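Local structure of regulatory protein MarR (Planctomyces limnophilus, 3U2R) at residues R53-V58 with V104-T109; K32-E37 with E128-H133. The protein probably binds DNA as a transcription factor of the MarR family, through a winged helix-turn-helix domain. One frame throughout, in Å; residues are numbered along the deposited sequence.

Interaction 1 of 2, residues R53-V58 with V104-T109; sequences RLLRSV and VEVALT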
ATOM      1  N   ARG A  53      12.056  22.101  18.074  1.00 47.37           N
ATOM      2  CA  ARG A  53      10.699  21.684  18.495  1.00 50.16           C
ATOM      3  C   ARG A  53      10.605  21.524  20.000  1.00 56.25           C
ATOM      4  O   ARG A  53       9.578  21.820  20.600  1.00 57.94           O
ATOM      5  CB  ARG A  53      10.313  20.346  17.843  1.00 49.40           C
ATOM      6  CG  ARG A  53       9.825  20.424  16.404  1.00 63.58           C
ATOM      7  CD  ARG A  53       8.324  20.568  16.340  1.00 82.46           C
ATOM      8  NE  ARG A  53       7.588  19.518  17.061  1.00100.99           N
ATOM      9  CZ  ARG A  53       7.325  18.288  16.614  1.00119.66           C
ATOM     10  NH1 ARG A  53       7.742  17.903  15.416  1.00108.98           N
ATOM     11  NH2 ARG A  53       6.644  17.434  17.367  1.00110.45           N
ATOM     12  N   LEU A  54      11.649  20.960  20.585  1.00 52.89           N
ATOM     13  CA  LEU A  54      11.729  20.773  22.040  1.00 55.19           C
ATOM     14  C   LEU A  54      11.757  22.163  22.713  1.00 56.00           C
ATOM     15  O   LEU A  54      11.043  22.386  23.690  1.00 56.52           O
ATOM     16  CB  LEU A  54      13.003  19.963  22.360  1.00 55.97           C
ATOM     17  CG  LEU A  54      13.355  19.658  23.798  1.00 64.67           C
ATOM     18  CD1 LEU A  54      12.286  18.771  24.463  1.00 66.20           C
ATOM     19  CD2 LEU A  54      14.663  18.916  23.862  1.00 67.25           C
ATOM     20  N   LEU A  55      12.498  23.130  22.136  1.00 48.58           N
ATOM     21  CA  LEU A  55      12.524  24.443  22.760  1.00 48.53           C
ATOM     22  C   LEU A  55      11.200  25.189  22.593  1.00 50.83           C
ATOM     23  O   LEU A  55      10.874  26.018  23.442  1.00 49.96           O
ATOM     24  CB  LEU A  55      13.721  25.299  22.289  1.00 47.48           C
ATOM     25  CG  LEU A  55      15.078  24.697  22.629  1.00 48.54           C
ATOM     26  CD1 LEU A  55      16.196  25.562  22.115  1.00 48.11           C
ATOM     27  CD2 LEU A  55      15.222  24.461  24.099  1.00 45.70           C
ATOM     28  N   ARG A  56      10.443  24.903  21.553  1.00 49.62           N
ATOM     29  CA  ARG A  56       9.108  25.497  21.366  1.00 52.06           C
ATOM     30  C   ARG A  56       8.153  25.052  22.461  1.00 57.61           C
ATOM     31  O   ARG A  56       7.362  25.869  22.914  1.00 57.71           O
ATOM     32  CB  ARG A  56       8.502  25.155  19.982  1.00 53.90           C
ATOM     33  CG  ARG A  56       7.093  25.808  19.776  1.00 63.56           C
ATOM     34  CD  ARG A  56       6.617  25.933  18.333  1.00 57.30           C
ATOM     35  NE  ARG A  56       6.624  24.680  17.556  1.00 69.57           N
ATOM     36  CZ  ARG A  56       6.306  24.590  16.250  1.00 91.44           C
ATOM     37  NH1 ARG A  56       6.378  23.423  15.618  1.00 66.47           N
ATOM     38  NH2 ARG A  56       5.931  25.674  15.566  1.00 75.50           N
ATOM     39  N   SER A  57       8.260  23.781  22.930  1.00 55.98           N
ATOM     40  CA  SER A  57       7.361  23.241  23.960  1.00 59.05           C
ATOM     41  C   SER A  57       7.496  23.934  25.305  1.00 64.90           C
ATOM     42  O   SER A  57       6.583  23.814  26.112  1.00 70.75           O
ATOM     43  CB  SER A  57       7.570  21.736  24.145  1.00 63.49           C
ATOM     44  OG  SER A  57       8.820  21.422  24.747  1.00 71.79           O
ATOM     45  N   VAL A  58       8.607  24.635  25.564  1.00 58.81           N
ATOM     46  CA  VAL A  58       8.819  25.381  26.815  1.00 58.50           C
ATOM     47  C   VAL A  58       8.895  26.919  26.556  1.00 61.49           C
ATOM     48  O   VAL A  58       8.869  27.673  27.523  1.00 63.13           O
ATOM     49  CB  VAL A  58      10.070  24.850  27.572  1.00 61.48           C
ATOM     50  CG1 VAL A  58       9.897  23.364  27.903  1.00 62.47           C
ATOM     51  CG2 VAL A  58      11.366  25.057  26.769  1.00 59.53           C
ATOM     52  N   VAL A 104      24.332  26.454  30.650  1.00 58.10           N
ATOM     53  CA  VAL A 104      23.880  27.314  29.579  1.00 55.97           C
ATOM     54  C   VAL A 104      22.434  26.913  29.250  1.00 56.39           C
ATOM     55  O   VAL A 104      22.201  25.780  28.844  1.00 56.12           O
ATOM     56  CB  VAL A 104      24.826  27.242  28.344  1.00 59.36           C
ATOM     57  CG1 VAL A 104      24.265  28.083  27.172  1.00 59.07           C
ATOM     58  CG2 VAL A 104      26.227  27.693  28.721  1.00 61.17           C
ATOM     59  N   GLU A 105      21.476  27.806  29.514  1.00 52.68           N
ATOM     60  CA  GLU A 105      20.078  27.602  29.163  1.00 53.59           C
ATOM     61  C   GLU A 105      19.888  28.153  27.764  1.00 56.40           C
ATOM     62  O   GLU A 105      20.497  29.161  27.417  1.00 54.56           O
ATOM     63  CB  GLU A 105      19.121  28.280  30.153  1.00 56.86           C
ATOM     64  CG  GLU A 105      19.146  27.609  31.511  1.00 70.03           C
ATOM     65  CD  GLU A 105      17.997  28.035  32.398  1.00100.25           C
ATOM     66  OE1 GLU A 105      17.858  29.257  32.628  1.00104.93           O
ATOM     67  OE2 GLU A 105      17.217  27.154  32.836  1.00 98.23           O
ATOM     68  N   VAL A 106      19.126  27.450  26.942  1.00 53.80           N
ATOM     69  CA  VAL A 106      18.882  27.819  25.548  1.00 51.21           C
ATOM     70  C   VAL A 106      17.382  27.944  25.373  1.00 52.21           C
ATOM     71  O   VAL A 106      16.685  27.009  25.745  1.00 49.65           O
ATOM     72  CB  VAL A 106      19.460  26.694  24.629  1.00 53.68           C
ATOM     73  CG1 VAL A 106      19.393  27.089  23.152  1.00 51.45           C
ATOM     74  CG2 VAL A 106      20.889  26.346  25.032  1.00 53.60           C
ATOM     75  N   ALA A 107      16.907  29.039  24.759  1.00 45.61           N
ATOM     76  CA  ALA A 107      15.509  29.262  24.450  1.00 43.39           C
ATOM     77  C   ALA A 107      15.365  29.583  22.949  1.00 46.74           C
ATOM     78  O   ALA A 107      16.287  30.109  22.285  1.00 45.01           O
ATOM     79  CB  ALA A 107      14.984  30.430  25.310  1.00 45.22           C
ATOM     80  N   LEU A 108      14.182  29.346  22.430  1.00 44.82           N
ATOM     81  CA  LEU A 108      13.893  29.743  21.048  1.00 44.73           C
ATOM     82  C   LEU A 108      13.769  31.255  20.971  1.00 43.37           C
ATOM     83  O   LEU A 108      13.408  31.863  21.963  1.00 41.35           O
ATOM     84  CB  LEU A 108      12.541  29.181  20.566  1.00 46.52           C
ATOM     85  CG  LEU A 108      12.411  27.931  19.792  1.00 54.59           C
ATOM     86  CD1 LEU A 108      11.049  27.899  19.145  1.00 57.64           C
ATOM     87  CD2 LEU A 108      13.500  27.750  18.749  1.00 56.23           C
ATOM     88  N   THR A 109      14.080  31.841  19.820  1.00 42.14           N
ATOM     89  CA  THR A 109      13.880  33.282  19.496  1.00 42.44           C
ATOM     90  C   THR A 109      12.668  33.399  18.615  1.00 45.99           C
ATOM     91  O   THR A 109      12.152  32.376  18.153  1.00 44.97           O
ATOM     92  CB  THR A 109      15.077  33.830  18.749  1.00 47.55           C
ATOM     93  OG1 THR A 109      15.219  33.067  17.553  1.00 40.24           O
ATOM     94  CG2 THR A 109      16.334  33.762  19.557  1.00 41.27           C
TER
HETATM   95  O   HOH W   1      12.346  28.227  24.263  1.00 46.28           O
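Leu55 and Arg56, on helix 46-58, pack against Val106 and Leu108 of strand 103-108 in a buried, mainly apolar helix-on-sheet contact within the winged helix-turn-helix domain. The short axes of 53-58 and 104-108 run almost perpendicular, at 86°, and approach to 7.3 Å. With the helix laid across the strand in this way, a single residue, Leu55, can meet two strand residues two places apart, Val106 and Leu108.

Leu55 divides its atoms between them. Its CB rests on Leu108 CG at 3.9 Å, while its two methyl groups reach on to Val106, where CD1 meets Val106 CG1 at 3.7 Å. The other methyl, CD2, lies 3.4 Å from Val106 O, so the branch touches backbone as well as side chain. With CG turned anti to its own carbonyl carbon (chi1 -62°), Leu55 sends this fork along the strand instead of back over the helix. Leu108 answers from the strand end: its CD1 lies against Arg56, 3.8 Å from both CA and CB, so the arginine takes part through its backbone and CB, before its charged end leads away.

The polar link is indirect. A water donates to Leu55 O and accepts from Leu108 N, each at 2.8 Å, and so bridges a helix carbonyl to the amide of Leu108.

Met63 of strand 63-64, Ile68 of helix 65-71 and Val92 of strand 92-97 pack round Leu55, and Leu113 and Leu116 of helix 110-148 touch Leu108 and Arg56, joining the winged helix-turn-helix domain, which probably binds DNA, to the long C-terminal helix.

Interaction 2 of 2, residues K32-E37 with E128-H133; sequences KAIEEE and ERQLGH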
ATOM      1  N   LYS A  32      15.020   8.361   7.000  1.00 40.47           N
ATOM      2  CA  LYS A  32      16.183   9.236   7.252  1.00 42.16           C
ATOM      3  C   LYS A  32      16.591   9.996   6.004  1.00 45.17           C
ATOM      4  O   LYS A  32      16.919  11.194   6.066  1.00 43.93           O
ATOM      5  CB  LYS A  32      17.387   8.373   7.709  1.00 45.61           C
ATOM      6  CG  LYS A  32      18.639   9.163   8.070  1.00 45.63           C
ATOM      7  CD  LYS A  32      18.572   9.633   9.483  1.00 59.02           C
ATOM      8  CE  LYS A  32      19.618  10.675   9.796  1.00 71.04           C
ATOM      9  NZ  LYS A  32      20.961  10.218   9.371  1.00 64.66           N
ATOM     10  N   ALA A  33      16.622   9.293   4.853  1.00 40.09           N
ATOM     11  CA  ALA A  33      17.035   9.989   3.630  1.00 39.20           C
ATOM     12  C   ALA A  33      16.032  11.121   3.209  1.00 45.61           C
ATOM     13  O   ALA A  33      16.451  12.180   2.745  1.00 47.19           O
ATOM     14  CB  ALA A  33      17.173   8.997   2.514  1.00 38.35           C
ATOM     15  N   ILE A  34      14.741  10.907   3.410  1.00 40.94           N
ATOM     16  CA  ILE A  34      13.706  11.865   2.979  1.00 41.57           C
ATOM     17  C   ILE A  34      13.790  13.100   3.868  1.00 44.02           C
ATOM     18  O   ILE A  34      13.666  14.205   3.376  1.00 42.62           O
ATOM     19  CB  ILE A  34      12.288  11.205   2.991  1.00 42.71           C
ATOM     20  CG1 ILE A  34      12.198  10.195   1.814  1.00 42.43           C
ATOM     21  CG2 ILE A  34      11.131  12.267   2.928  1.00 42.48           C
ATOM     22  CD1 ILE A  34      11.052   9.298   1.949  1.00 41.24           C
ATOM     23  N   GLU A  35      13.992  12.915   5.165  1.00 40.22           N
ATOM     24  CA  GLU A  35      14.180  14.043   6.108  1.00 40.73           C
ATOM     25  C   GLU A  35      15.445  14.816   5.822  1.00 46.42           C
ATOM     26  O   GLU A  35      15.462  16.055   5.832  1.00 48.30           O
ATOM     27  CB  GLU A  35      14.261  13.504   7.530  1.00 41.38           C
ATOM     28  CG  GLU A  35      12.920  13.057   8.011  1.00 54.03           C
ATOM     29  CD  GLU A  35      12.820  12.484   9.402  1.00 51.03           C
ATOM     30  OE1 GLU A  35      13.821  12.567  10.146  1.00 63.69           O
ATOM     31  OE2 GLU A  35      11.660  12.262   9.826  1.00 51.52           O
ATOM     32  N   GLU A  36      16.526  14.097   5.568  1.00 47.52           N
ATOM     33  CA  GLU A  36      17.803  14.767   5.275  1.00 48.31           C
ATOM     34  C   GLU A  36      17.610  15.659   4.043  1.00 53.36           C
ATOM     35  O   GLU A  36      17.914  16.843   4.105  1.00 52.78           O
ATOM     36  CB  GLU A  36      18.926  13.729   5.068  1.00 51.59           C
ATOM     37  CG  GLU A  36      20.342  14.168   5.371  1.00 73.09           C
ATOM     38  CD  GLU A  36      21.347  13.100   5.824  1.00103.06           C
ATOM     39  OE1 GLU A  36      22.445  13.495   6.282  1.00 95.41           O
ATOM     40  OE2 GLU A  36      21.082  11.885   5.658  1.00102.80           O
ATOM     41  N   GLU A  37      16.930  15.164   3.007  1.00 49.79           N
ATOM     42  CA  GLU A  37      16.744  15.995   1.824  1.00 50.57           C
ATOM     43  C   GLU A  37      15.891  17.232   2.085  1.00 57.59           C
ATOM     44  O   GLU A  37      16.191  18.280   1.532  1.00 60.53           O
ATOM     45  CB  GLU A  37      16.165  15.190   0.697  1.00 53.22           C
ATOM     46  CG  GLU A  37      16.317  15.859  -0.662  1.00 74.70           C
ATOM     47  CD  GLU A  37      14.997  16.249  -1.295  1.00108.04           C
ATOM     48  OE1 GLU A  37      14.726  15.791  -2.432  1.00126.13           O
ATOM     49  OE2 GLU A  37      14.208  16.961  -0.629  1.00 85.82           O
ATOM     50  N   GLU A 128       4.372  12.478   4.687  1.00 39.01           N
ATOM     51  CA  GLU A 128       3.529  11.824   3.684  1.00 37.71           C
ATOM     52  C   GLU A 128       4.397  11.037   2.652  1.00 44.67           C
ATOM     53  O   GLU A 128       4.123   9.853   2.380  1.00 42.86           O
ATOM     54  CB  GLU A 128       2.647  12.835   2.998  1.00 40.74           C
ATOM     55  CG  GLU A 128       1.574  13.399   3.931  1.00 43.92           C
ATOM     56  CD  GLU A 128       0.889  14.606   3.327  1.00 51.76           C
ATOM     57  OE1 GLU A 128       1.069  14.800   2.114  1.00 51.80           O
ATOM     58  OE2 GLU A 128       0.037  15.227   3.993  1.00 66.81           O
ATOM     59  N   ARG A 129       5.539  11.625   2.202  1.00 42.26           N
ATOM     60  CA  ARG A 129       6.421  10.927   1.233  1.00 39.34           C
ATOM     61  C   ARG A 129       7.072   9.737   1.866  1.00 44.13           C
ATOM     62  O   ARG A 129       7.210   8.712   1.209  1.00 46.38           O
ATOM     63  CB  ARG A 129       7.440  11.869   0.680  1.00 39.15           C
ATOM     64  CG  ARG A 129       6.760  13.029  -0.164  1.00 36.51           C
ATOM     65  CD  ARG A 129       7.771  13.620  -1.121  1.00 40.04           C
ATOM     66  NE  ARG A 129       8.882  14.213  -0.402  1.00 53.66           N
ATOM     67  CZ  ARG A 129       8.846  15.382   0.251  1.00 73.80           C
ATOM     68  NH1 ARG A 129       7.735  16.108   0.267  1.00 58.33           N
ATOM     69  NH2 ARG A 129       9.925  15.827   0.901  1.00 62.86           N
ATOM     70  N   GLN A 130       7.382   9.811   3.158  1.00 40.49           N
ATOM     71  CA  GLN A 130       7.975   8.671   3.904  1.00 38.55           C
ATOM     72  C   GLN A 130       7.054   7.508   3.925  1.00 40.85           C
ATOM     73  O   GLN A 130       7.470   6.400   3.635  1.00 39.67           O
ATOM     74  CB  GLN A 130       8.254   9.061   5.347  1.00 39.20           C
ATOM     75  CG  GLN A 130       9.452   9.986   5.514  1.00 45.74           C
ATOM     76  CD  GLN A 130       9.732  10.322   6.950  1.00 53.82           C
ATOM     77  OE1 GLN A 130       8.835  10.494   7.765  1.00 41.94           O
ATOM     78  NE2 GLN A 130      10.983  10.566   7.276  1.00 48.25           N
ATOM     79  N   LEU A 131       5.789   7.763   4.310  1.00 38.88           N
ATOM     80  CA  LEU A 131       4.759   6.738   4.434  1.00 37.43           C
ATOM     81  C   LEU A 131       4.439   6.094   3.091  1.00 39.96           C
ATOM     82  O   LEU A 131       4.357   4.866   2.991  1.00 35.63           O
ATOM     83  CB  LEU A 131       3.522   7.291   5.082  1.00 37.47           C
ATOM     84  CG  LEU A 131       3.724   7.731   6.566  1.00 39.15           C
ATOM     85  CD1 LEU A 131       2.597   8.647   6.992  1.00 41.89           C
ATOM     86  CD2 LEU A 131       3.857   6.553   7.496  1.00 38.41           C
ATOM     87  N   GLY A 132       4.375   6.912   2.058  1.00 40.82           N
ATOM     88  CA  GLY A 132       4.187   6.436   0.698  1.00 41.65           C
ATOM     89  C   GLY A 132       5.291   5.520   0.220  1.00 41.56           C
ATOM     90  O   GLY A 132       5.026   4.423  -0.285  1.00 40.33           O
ATOM     91  N   HIS A 133       6.511   5.976   0.332  1.00 37.86           N
ATOM     92  CA  HIS A 133       7.666   5.163  -0.077  1.00 36.38           C
ATOM     93  C   HIS A 133       7.811   3.925   0.779  1.00 40.73           C
ATOM     94  O   HIS A 133       8.220   2.914   0.255  1.00 41.54           O
ATOM     95  CB  HIS A 133       8.966   5.944   0.008  1.00 36.73           C
ATOM     96  CG  HIS A 133       9.263   6.804  -1.164  1.00 40.47           C
ATOM     97  ND1 HIS A 133       9.818   6.279  -2.315  1.00 43.16           N
ATOM     98  CD2 HIS A 133       9.203   8.153  -1.279  1.00 44.38           C
ATOM     99  CE1 HIS A 133       9.942   7.298  -3.150  1.00 45.75           C
ATOM    100  NE2 HIS A 133       9.587   8.455  -2.570  1.00 46.28           N
TER
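Ile34 and Gln130 form the close-packed part of a nearly antiparallel helix pair, 32-37 against 128-133, whose axes run at 153° and come within 9.7 Å. Ile34 enters with both branches: CD1 reaches Gln130 CA, 3.7 Å away, and brushes His133 CD2, while CG2 lies 3.8 Å from Gln130 CG. With CG anti to its own carbonyl carbon (chi1 -74°), Gln130 runs extended and carries its amide over to Glu35, where NE2 gives OE2 a hydrogen bond of 3.1 Å and 160° from above the carboxylate plane. Met31 O takes a further bond from NE2, His127 ND1 meets OE1, and Thr17 of a second subunit bonds Glu35 OE2.

A leucine in place of Gln130 would probably leave Met31 O and Glu35 OE2 without this donor, and the buried carboxylate less firmly held.

The other flank is looser. Ile34 CD1 comes no nearer to Arg129 than its O, 4.0 Å away, the guanidinium NH2 is 4.3 Å from Ile34 CG2, and exposed Glu37 stays short of a salt bridge with it. The contact joins helix 18-40 to helix 110-148, as in the dimerisation region of MarR proteins; a second subunit packs beside Glu35 and Glu128, and a third meets His133 through Glu147.

The two contacts lie on opposite sides of the chain's centre: the centres of interactions 1 and 2 are 26 Å apart, and their nearest atoms, about 9 Å apart, do not touch. Helix 18-40 is followed by helix 46-58, and strand 103-108 by helix 110-148, so each element of interaction 1 is the chain neighbour of one of interaction 2. Interaction 1 belongs to the core of the winged helix-turn-helix domain, which in this family is the DNA-binding part; interaction 2 lies in the helical region, where the second subunit is consistent with the MarR dimer and a third also reaches in the four-chain assembly.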